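Local coordinates for protein signal recognition particle receptor FtsY (Sulfolobus acidocaldarius, PDB 5L3S) that acts as the receptor for the signal recognition particle, built as an SRP54-type GTPase domain joined to a helical bundle domain, at residues K100-I105 with K213-I218; L130-A135 with I184-I189; G165-S170 with L205-R210. All coordinates share one frame; numbering follows the deposited sequence. Where two conformers were deposited one is given.

Contact 1. Residues K100-I105 with K213-I218; sequences KPFVII and KPDFRI
Ile105, Asp215 and Val103 bury the largest areas where residues 100-105 meet 213-218. Asp215 lies just ahead of its strand: its CG is anti to its own carbonyl carbon (chi1 -60°), which carries OD2 to Val103 N, 2.9 Å away, in a nearly straight bond (170°) on the anti lone pair. The amide of Asp215 bonds on the same strand edge, to Val103 O at 2.7 Å. That oxygen also accepts from Phe216 N, so both polar backbone atoms of Val103 are engaged. CB of Asp215 sits over the centre of one face of the Phe102 ring, a CH-pi contact 3.8 Å from the centroid. Ile105 works through its CG2 branch, which touches Pro214 CG at 3.7 Å and Arg217 CG; the Ile105 and Arg217 side chains run alongside each other. Ile105 N to Phe216 O (3.1 Å) and Ile218 N to Ile105 O (2.9 Å) continue the ladder. Leu209 of helix 199-212 packs on both Pro214 and Ile105, while Val103 faces Ile176 of helix 168-181. Strand 102-107, which leads into the probable P-loop, lies between strands 186-191 and 216-222 in the parallel part of the P-loop GTPase sheet.

Contact 2. Residues L130-A135 with I184-I189; sequences LSTIIA and IDVVLI. With GOL (glycerol), chain V.
Ile133 and Val187 pair near the middle of two parallel strands, where apolar side chains pack closely: Ile133 CG1 meets Val187 CG2 at 3.7 Å. With CG1 of Ile133 placed between its backbone N and carbonyl carbon (chi1 70°), CG2 lies beside the backbone N and meets Ile184 CG2 at 3.9 Å; the two side chains cross at about a right angle. Thr132 and Val186 pair on the other face of the sheet. The backbone ladder here is regular, Ile133 N to Val186 O and Leu188 N to Ile133 O both spanning 3.0 Å, and Ala135 N to Leu188 O carries it on.

The entrance to the strands is polar and only partly buried. Ser131 and Asp185 grip each other reciprocally: Ser131 N gives a hydrogen bond to Asp185 OD2, met on the anti side but 31° out of the carboxylate plane, and Asp185 N returns one to Ser131 OG, each 2.9 Å long. A glycerol, probably from the crystallisation liquor, lies against this end, with its O3 2.7 Å from Ser131 OG and its O1 2.8 Å from Asp185 OD2. Lys100 NZ forms a salt bridge with OD1 of the same carboxylate.

Helix 168-181 lies on the Ile133 and Val187 face, where Ala179 touches both, and helix 114-127 packs on the Thr132 and Leu188 face through Val122. Strand 186-191 continues the sheet into strand 102-107, while Ile134 bonds through its backbone to Gln158 and Ile160 on the far side of strand 132-137.

Contact 3. Residues G165-S170 with L205-R210; sequences GADPAS and LKKVLR. Unlike the reference sequence in segment 205-210: Lys207 (reference Arg). With SO4 (sulfate ion), chain Y.
Asp167, Pro168 and Ala169, the N-cap and start of helix 168-181, meet Lys207 and Val208 on the side of helix 199-212; the two are neighbouring helices of the P-loop GTPase domain. Asp167 is the N-cap residue. Its CG stands between the backbone N and the carbonyl carbon (chi1 75°), which folds OD1 back over the opening turn; Ser170 N bonds to it at 3.0 Å from 44° out of the carboxylate plane, and Ala169 N adds a weak bond. Lys207 of the facing helix differs from the reference sequence, and its side chain crosses that of Asp167 at about a right angle. The lysine chain is extended until a bend at the last torsion (chi4 -84°), and NZ ends 3.6 Å from OD1, a long salt bridge with OD2 equally near. The nearby lysine charge would probably help keep the carboxylate ionised.

Pro168 follows with the closest apolar touch, its CB 3.6 Å from Val208 CG2. Pro168 also packs on Thr139, and its carbonyl oxygen is bonded to Ser137 OG. Ala169 comes next and is buried. Its N lies 3.8 Å from the same Val208 CG2, and its CB lies at a similar distance from Lys207 NZ, so the small residue touches both. Val208 also reaches Ile105 of the central sheet.

On helix 199-212, Arg210 takes up a sulfate, probably from the crystallisation liquor, while its NH2 forms a salt bridge with Glu203. The ion comes in at the guanidinium edge, near its plane, with Arg210 NH1 2.6 Å from sulfate O4.

How the contacts relate
All three contacts belong to the SRP54-type GTPase domain. Contacts 1 and 2, centres 9 Å apart, are strand pairs of one sheet: strands 132-137, 186-191, 102-107 and 216-222 stand in that order, and the two middle strands are neighbours bonded along their backbones, probably including Phe102 N to Asp185 O. Contact 3 lies beside the sheet, its centre about 14 Å from contact 1 and 17 Å from contact 2; it touches contact 1 through Ile105 and Val208 but does not touch contact 2. Along the chain, contacts 2 and 3 both fall inside the loop closed by contact 1, and their segments alternate, knitting distant sequence into one compact alpha/beta domain.

Contact 1. Residues K100-I105 with K213-I218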
loop_
_atom_site.group_PDB
_atom_site.type_symbol
_atom_site.label_atom_id
_atom_site.label_comp_id
_atom_site.label_asym_id
_atom_site.label_seq_id
_atom_site.Cartn_x
_atom_site.Cartn_y
_atom_site.Cartn_z
ATOM N N LYS B 100 31.955 -13.091 -1.884
ATOM C CA LYS B 100 31.288 -14.070 -1.048
ATOM C C LYS B 100 31.348 -13.590 0.389
ATOM O O LYS B 100 32.420 -13.519 0.984
ATOM C CB LYS B 100 31.888 -15.469 -1.196
ATOM C CG LYS B 100 31.451 -16.164 -2.473
ATOM C CD LYS B 100 31.333 -17.662 -2.304
ATOM C CE LYS B 100 31.339 -18.356 -3.666
ATOM N NZ LYS B 100 30.264 -17.842 -4.574
ATOM N N PRO B 101 30.187 -13.252 0.949
ATOM C CA PRO B 101 28.904 -13.386 0.253
ATOM C C PRO B 101 28.587 -12.159 -0.587
ATOM O O PRO B 101 29.210 -11.116 -0.400
ATOM C CB PRO B 101 27.910 -13.451 1.411
ATOM C CG PRO B 101 28.531 -12.558 2.448
ATOM C CD PRO B 101 30.022 -12.742 2.323
ATOM N N PHE B 102 27.635 -12.298 -1.504
ATOM C CA PHE B 102 27.027 -11.154 -2.168
ATOM C C PHE B 102 25.933 -10.676 -1.217
ATOM O O PHE B 102 25.057 -11.447 -0.856
ATOM C CB PHE B 102 26.434 -11.596 -3.513
ATOM C CG PHE B 102 25.927 -10.466 -4.368
ATOM C CD1 PHE B 102 24.671 -9.904 -4.140
ATOM C CD2 PHE B 102 26.686 -10.003 -5.432
ATOM C CE1 PHE B 102 24.203 -8.872 -4.939
ATOM C CE2 PHE B 102 26.229 -8.979 -6.233
ATOM C CZ PHE B 102 24.983 -8.410 -5.992
ATOM N N VAL B 103 26.003 -9.418 -0.793
ATOM C CA VAL B 103 25.128 -8.905 0.252
ATOM C C VAL B 103 24.025 -8.018 -0.309
ATOM O O VAL B 103 24.297 -7.032 -0.991
ATOM C CB VAL B 103 25.925 -8.109 1.304
ATOM C CG1 VAL B 103 24.988 -7.506 2.342
ATOM C CG2 VAL B 103 26.976 -9.013 1.972
ATOM N N ILE B 104 22.785 -8.386 -0.014
ATOM C CA ILE B 104 21.621 -7.642 -0.478
ATOM C C ILE B 104 20.828 -7.152 0.724
ATOM O O ILE B 104 20.607 -7.913 1.670
ATOM C CB ILE B 104 20.703 -8.552 -1.306
ATOM C CG1 ILE B 104 21.514 -9.265 -2.398
ATOM C CG2 ILE B 104 19.523 -7.748 -1.888
ATOM C CD1 ILE B 104 20.682 -10.167 -3.283
ATOM N N ILE B 105 20.397 -5.894 0.687
ATOM C CA ILE B 105 19.554 -5.361 1.754
ATOM C C ILE B 105 18.220 -4.943 1.150
ATOM O O ILE B 105 18.155 -4.554 -0.033
ATOM C CB ILE B 105 20.246 -4.189 2.507
ATOM C CG1 ILE B 105 19.469 -3.796 3.784
ATOM C CG2 ILE B 105 20.454 -3.007 1.578
ATOM C CD1 ILE B 105 20.289 -2.918 4.747
ATOM N N LYS B 213 27.828 -2.583 4.073
ATOM C CA LYS B 213 28.287 -2.252 2.717
ATOM C C LYS B 213 27.693 -3.164 1.637
ATOM O O LYS B 213 28.414 -3.927 1.009
ATOM C CB LYS B 213 29.818 -2.283 2.649
ATOM C CG LYS B 213 30.480 -1.291 3.579
ATOM C CD LYS B 213 32.000 -1.339 3.459
ATOM C CE LYS B 213 32.638 -0.566 4.600
ATOM N NZ LYS B 213 31.875 0.693 4.872
ATOM N N PRO B 214 26.369 -3.106 1.444
ATOM C CA PRO B 214 25.728 -4.085 0.563
ATOM C C PRO B 214 26.145 -3.957 -0.892
ATOM O O PRO B 214 26.538 -2.881 -1.358
ATOM C CB PRO B 214 24.222 -3.798 0.736
ATOM C CG PRO B 214 24.147 -2.441 1.329
ATOM C CD PRO B 214 25.383 -2.293 2.172
ATOM N N ASP B 215 26.097 -5.082 -1.596
ATOM C CA ASP B 215 26.414 -5.101 -3.011
ATOM C C ASP B 215 25.187 -4.733 -3.835
ATOM O O ASP B 215 25.309 -4.332 -4.984
ATOM C CB ASP B 215 26.940 -6.473 -3.417
ATOM C CG ASP B 215 28.192 -6.854 -2.657
ATOM O OD1 ASP B 215 29.271 -6.376 -3.043
ATOM O OD2 ASP B 215 28.092 -7.605 -1.667
ATOM N N PHE B 216 24.008 -4.862 -3.244
ATOM C CA PHE B 216 22.768 -4.539 -3.950
ATOM C C PHE B 216 21.763 -4.040 -2.936
ATOM O O PHE B 216 21.619 -4.633 -1.876
ATOM C CB PHE B 216 22.218 -5.780 -4.660
ATOM C CG PHE B 216 21.384 -5.477 -5.887
ATOM C CD1 PHE B 216 21.971 -4.961 -7.033
ATOM C CD2 PHE B 216 20.025 -5.748 -5.901
ATOM C CE1 PHE B 216 21.210 -4.690 -8.169
ATOM C CE2 PHE B 216 19.258 -5.480 -7.030
ATOM C CZ PHE B 216 19.857 -4.949 -8.169
ATOM N N ARG B 217 21.054 -2.955 -3.259
ATOM C CA ARG B 217 20.054 -2.411 -2.347
ATOM C C ARG B 217 18.689 -2.401 -3.043
ATOM O O ARG B 217 18.574 -1.895 -4.149
ATOM C CB ARG B 217 20.399 -0.972 -1.951
ATOM C CG ARG B 217 21.753 -0.742 -1.331
ATOM C CD ARG B 217 21.958 0.748 -1.131
ATOM N NE ARG B 217 23.267 1.057 -0.579
ATOM C CZ ARG B 217 23.654 2.271 -0.198
ATOM N NH1 ARG B 217 22.829 3.305 -0.315
ATOM N NH2 ARG B 217 24.874 2.450 0.297
ATOM N N ILE B 218 17.671 -2.960 -2.397
ATOM C CA ILE B 218 16.360 -3.087 -3.013
ATOM C C ILE B 218 15.294 -2.377 -2.186
ATOM O O ILE B 218 15.077 -2.706 -1.024
ATOM C CB ILE B 218 15.937 -4.557 -3.186
ATOM C CG1 ILE B 218 16.969 -5.308 -4.042
ATOM C CG2 ILE B 218 14.550 -4.641 -3.828
ATOM C CD1 ILE B 218 16.648 -6.776 -4.236
#

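Contact 2. Residues L130-A135 with I184-I189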
loop_
_atom_site.group_PDB
_atom_site.type_symbol
_atom_site.label_atom_id
_atom_site.label_comp_id
_atom_site.label_asym_id
_atom_site.label_seq_id
_atom_site.Cartn_x
_atom_site.Cartn_y
_atom_site.Cartn_z
ATOM N N LEU B 130 22.193 -21.274 -5.417
ATOM C CA LEU B 130 23.001 -20.335 -4.645
ATOM C C LEU B 130 22.696 -20.464 -3.151
ATOM O O LEU B 130 21.540 -20.411 -2.759
ATOM C CB LEU B 130 22.726 -18.904 -5.116
ATOM C CG LEU B 130 23.205 -18.652 -6.550
ATOM C CD1 LEU B 130 22.633 -17.363 -7.116
ATOM C CD2 LEU B 130 24.713 -18.622 -6.584
ATOM N N SER B 131 23.725 -20.633 -2.319
ATOM C CA SER B 131 23.507 -20.727 -0.871
ATOM C C SER B 131 23.187 -19.354 -0.269
ATOM O O SER B 131 23.629 -18.313 -0.774
ATOM C CB SER B 131 24.694 -21.399 -0.162
ATOM O OG SER B 131 25.910 -20.702 -0.372
ATOM N N THR B 132 22.381 -19.330 0.790
ATOM C CA THR B 132 21.899 -18.070 1.336
ATOM C C THR B 132 21.739 -18.127 2.844
ATOM O O THR B 132 21.397 -19.174 3.390
ATOM C CB THR B 132 20.505 -17.712 0.761
ATOM O OG1 THR B 132 19.557 -18.709 1.162
ATOM C CG2 THR B 132 20.534 -17.640 -0.756
ATOM N N ILE B 133 21.972 -17.003 3.509
ATOM C CA ILE B 133 21.552 -16.861 4.902
ATOM C C ILE B 133 20.825 -15.536 5.037
ATOM O O ILE B 133 21.030 -14.609 4.244
ATOM C CB ILE B 133 22.713 -16.922 5.918
ATOM C CG1 ILE B 133 23.596 -15.681 5.818
ATOM C CG2 ILE B 133 23.531 -18.197 5.752
ATOM C CD1 ILE B 133 24.700 -15.661 6.851
ATOM N N ILE B 134 19.957 -15.450 6.038
ATOM C CA ILE B 134 19.163 -14.258 6.259
ATOM C C ILE B 134 19.616 -13.602 7.546
ATOM O O ILE B 134 19.823 -14.284 8.553
ATOM C CB ILE B 134 17.675 -14.625 6.423
ATOM C CG1 ILE B 134 17.189 -15.426 5.215
ATOM C CG2 ILE B 134 16.837 -13.370 6.693
ATOM C CD1 ILE B 134 15.805 -16.032 5.379
ATOM N N ALA B 135 19.798 -12.285 7.493
ATOM C CA ALA B 135 20.028 -11.476 8.681
ATOM C C ALA B 135 18.690 -10.903 9.156
ATOM O O ALA B 135 18.032 -10.145 8.427
ATOM C CB ALA B 135 20.986 -10.350 8.363
ATOM N N ILE B 184 29.268 -18.836 2.133
ATOM C CA ILE B 184 27.879 -18.701 1.693
ATOM C C ILE B 184 27.789 -17.697 0.541
ATOM O O ILE B 184 28.439 -16.654 0.572
ATOM C CB ILE B 184 26.994 -18.231 2.871
ATOM C CG1 ILE B 184 27.061 -19.226 4.035
ATOM C CG2 ILE B 184 25.544 -17.971 2.433
ATOM C CD1 ILE B 184 26.808 -20.656 3.643
ATOM N N ASP B 185 26.989 -18.014 -0.474
ATOM C CA ASP B 185 26.919 -17.190 -1.677
ATOM C C ASP B 185 26.260 -15.832 -1.441
ATOM O O ASP B 185 26.706 -14.809 -1.971
ATOM C CB ASP B 185 26.162 -17.917 -2.798
ATOM C CG ASP B 185 26.897 -19.144 -3.315
ATOM O OD1 ASP B 185 28.145 -19.153 -3.323
ATOM O OD2 ASP B 185 26.212 -20.104 -3.727
ATOM N N VAL B 186 25.183 -15.828 -0.660
ATOM C CA VAL B 186 24.377 -14.629 -0.513
ATOM C C VAL B 186 23.938 -14.384 0.934
ATOM O O VAL B 186 23.540 -15.313 1.632
ATOM C CB VAL B 186 23.115 -14.728 -1.396
ATOM C CG1 VAL B 186 22.196 -13.537 -1.160
ATOM C CG2 VAL B 186 23.496 -14.865 -2.877
ATOM N N VAL B 187 23.997 -13.125 1.369
ATOM C CA VAL B 187 23.317 -12.699 2.586
ATOM C C VAL B 187 22.168 -11.740 2.244
ATOM O O VAL B 187 22.363 -10.782 1.495
ATOM C CB VAL B 187 24.279 -11.985 3.548
ATOM C CG1 VAL B 187 23.501 -11.373 4.750
ATOM C CG2 VAL B 187 25.350 -12.940 4.010
ATOM N N LEU B 188 20.982 -12.002 2.800
ATOM C CA LEU B 188 19.817 -11.132 2.608
ATOM C C LEU B 188 19.477 -10.479 3.927
ATOM O O LEU B 188 19.196 -11.173 4.889
ATOM C CB LEU B 188 18.605 -11.949 2.137
ATOM C CG LEU B 188 18.865 -12.758 0.871
ATOM C CD1 LEU B 188 17.634 -13.543 0.485
ATOM C CD2 LEU B 188 19.252 -11.814 -0.235
ATOM N N ILE B 189 19.481 -9.148 3.961
ATOM C CA ILE B 189 19.236 -8.405 5.188
ATOM C C ILE B 189 17.812 -7.855 5.241
ATOM O O ILE B 189 17.424 -7.051 4.395
ATOM C CB ILE B 189 20.253 -7.253 5.330
ATOM C CG1 ILE B 189 21.683 -7.835 5.287
ATOM C CG2 ILE B 189 20.005 -6.481 6.629
ATOM C CD1 ILE B 189 22.791 -6.799 5.169
HETATM C C1 GOL V . 28.278 -22.818 -4.887
HETATM O O1 GOL V . 27.048 -22.233 -5.283
HETATM C C2 GOL V . 28.592 -22.566 -3.410
HETATM O O2 GOL V . 29.113 -21.270 -3.252
HETATM C C3 GOL V . 27.366 -22.712 -2.511
HETATM O O3 GOL V . 27.700 -22.586 -1.132
#

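Contact 3. Residues G165-S170 with L205-R210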
loop_
_atom_site.group_PDB
_atom_site.type_symbol
_atom_site.label_atom_id
_atom_site.label_comp_id
_atom_site.label_asym_id
_atom_site.label_seq_id
_atom_site.Cartn_x
_atom_site.Cartn_y
_atom_site.Cartn_z
ATOM N N GLY B 165 19.438 -8.945 22.267
ATOM C CA GLY B 165 19.342 -7.496 22.346
ATOM C C GLY B 165 20.147 -6.723 21.308
ATOM O O GLY B 165 20.212 -5.495 21.353
ATOM N N ALA B 166 20.774 -7.435 20.376
ATOM C CA ALA B 166 21.576 -6.793 19.332
ATOM C C ALA B 166 20.756 -5.814 18.483
ATOM O O ALA B 166 19.596 -6.073 18.196
ATOM C CB ALA B 166 22.206 -7.849 18.432
ATOM N N ASP B 167 21.384 -4.715 18.061
ATOM C CA ASP B 167 20.753 -3.740 17.185
ATOM C C ASP B 167 20.872 -4.201 15.711
ATOM O O ASP B 167 21.623 -5.135 15.420
ATOM C CB ASP B 167 21.356 -2.339 17.442
ATOM C CG ASP B 167 22.759 -2.159 16.856
ATOM O OD1 ASP B 167 22.991 -2.463 15.662
ATOM O OD2 ASP B 167 23.636 -1.668 17.589
ATOM N N PRO B 168 20.135 -3.559 14.780
ATOM C CA PRO B 168 20.164 -4.038 13.387
ATOM C C PRO B 168 21.560 -4.177 12.762
ATOM O O PRO B 168 21.800 -5.134 12.026
ATOM C CB PRO B 168 19.335 -2.991 12.647
ATOM C CG PRO B 168 18.298 -2.568 13.686
ATOM C CD PRO B 168 19.108 -2.513 14.976
ATOM N N ALA B 169 22.463 -3.248 13.056
ATOM C CA ALA B 169 23.792 -3.279 12.459
ATOM C C ALA B 169 24.631 -4.429 12.997
ATOM O O ALA B 169 25.427 -5.023 12.270
ATOM C CB ALA B 169 24.512 -1.951 12.691
ATOM N N SER B 170 24.469 -4.728 14.286
ATOM C CA SER B 170 25.211 -5.805 14.915
ATOM C C SER B 170 24.732 -7.137 14.338
ATOM O O SER B 170 25.542 -8.023 14.066
ATOM C CB SER B 170 25.014 -5.773 16.434
ATOM O OG SER B 170 25.470 -6.978 17.025
ATOM N N LEU B 205 18.901 3.132 9.342
ATOM C CA LEU B 205 19.141 2.366 8.128
ATOM C C LEU B 205 20.514 2.666 7.544
ATOM O O LEU B 205 21.235 1.753 7.176
ATOM C CB LEU B 205 18.051 2.656 7.093
ATOM C CG LEU B 205 18.187 1.985 5.731
ATOM C CD1 LEU B 205 18.197 0.475 5.878
ATOM C CD2 LEU B 205 17.010 2.424 4.868
ATOM N N LYS B 206 20.863 3.949 7.465
ATOM C CA LYS B 206 22.157 4.381 6.947
ATOM C C LYS B 206 23.298 3.805 7.769
ATOM O O LYS B 206 24.384 3.539 7.262
ATOM C CB LYS B 206 22.240 5.911 6.915
ATOM C CG LYS B 206 21.274 6.552 5.924
ATOM C CD LYS B 206 21.277 8.064 6.043
ATOM C CE LYS B 206 22.594 8.650 5.590
ATOM N NZ LYS B 206 22.693 10.090 5.954
ATOM N N LYS B 207 23.035 3.610 9.047
ATOM C CA LYS B 207 23.983 2.958 9.927
ATOM C C LYS B 207 24.175 1.470 9.575
ATOM O O LYS B 207 25.292 0.944 9.628
ATOM C CB LYS B 207 23.513 3.144 11.372
ATOM C CG LYS B 207 24.403 2.544 12.412
ATOM C CD LYS B 207 23.952 3.019 13.786
ATOM C CE LYS B 207 24.625 2.219 14.859
ATOM N NZ LYS B 207 23.884 0.934 15.107
ATOM N N VAL B 208 23.095 0.783 9.224
ATOM C CA VAL B 208 23.231 -0.603 8.771
ATOM C C VAL B 208 23.999 -0.656 7.437
ATOM O O VAL B 208 24.843 -1.529 7.224
ATOM C CB VAL B 208 21.862 -1.296 8.628
ATOM C CG1 VAL B 208 22.025 -2.691 8.042
ATOM C CG2 VAL B 208 21.147 -1.364 9.977
ATOM N N LEU B 209 23.722 0.293 6.547
ATOM C CA LEU B 209 24.398 0.324 5.250
ATOM C C LEU B 209 25.898 0.541 5.378
ATOM O O LEU B 209 26.689 -0.096 4.674
ATOM C CB LEU B 209 23.802 1.417 4.355
ATOM C CG LEU B 209 22.349 1.246 3.933
ATOM C CD1 LEU B 209 21.906 2.478 3.158
ATOM C CD2 LEU B 209 22.202 0.008 3.083
ATOM N N ARG B 210 26.301 1.443 6.270
ATOM C CA ARG B 210 27.720 1.721 6.447
ATOM C C ARG B 210 28.455 0.483 6.936
ATOM O O ARG B 210 29.592 0.222 6.558
ATOM C CB ARG B 210 27.942 2.894 7.405
ATOM C CG ARG B 210 27.520 4.238 6.820
ATOM C CD ARG B 210 28.041 5.408 7.647
ATOM N NE ARG B 210 27.285 5.591 8.879
ATOM C CZ ARG B 210 26.211 6.368 8.990
ATOM N NH1 ARG B 210 25.761 7.038 7.936
ATOM N NH2 ARG B 210 25.593 6.475 10.153
HETATM S S SO4 Y . 27.190 8.168 4.696
HETATM O O1 SO4 Y . 27.855 7.470 3.600
HETATM O O2 SO4 Y . 28.195 8.751 5.580
HETATM O O3 SO4 Y . 26.339 9.228 4.159
HETATM O O4 SO4 Y . 26.373 7.221 5.449
#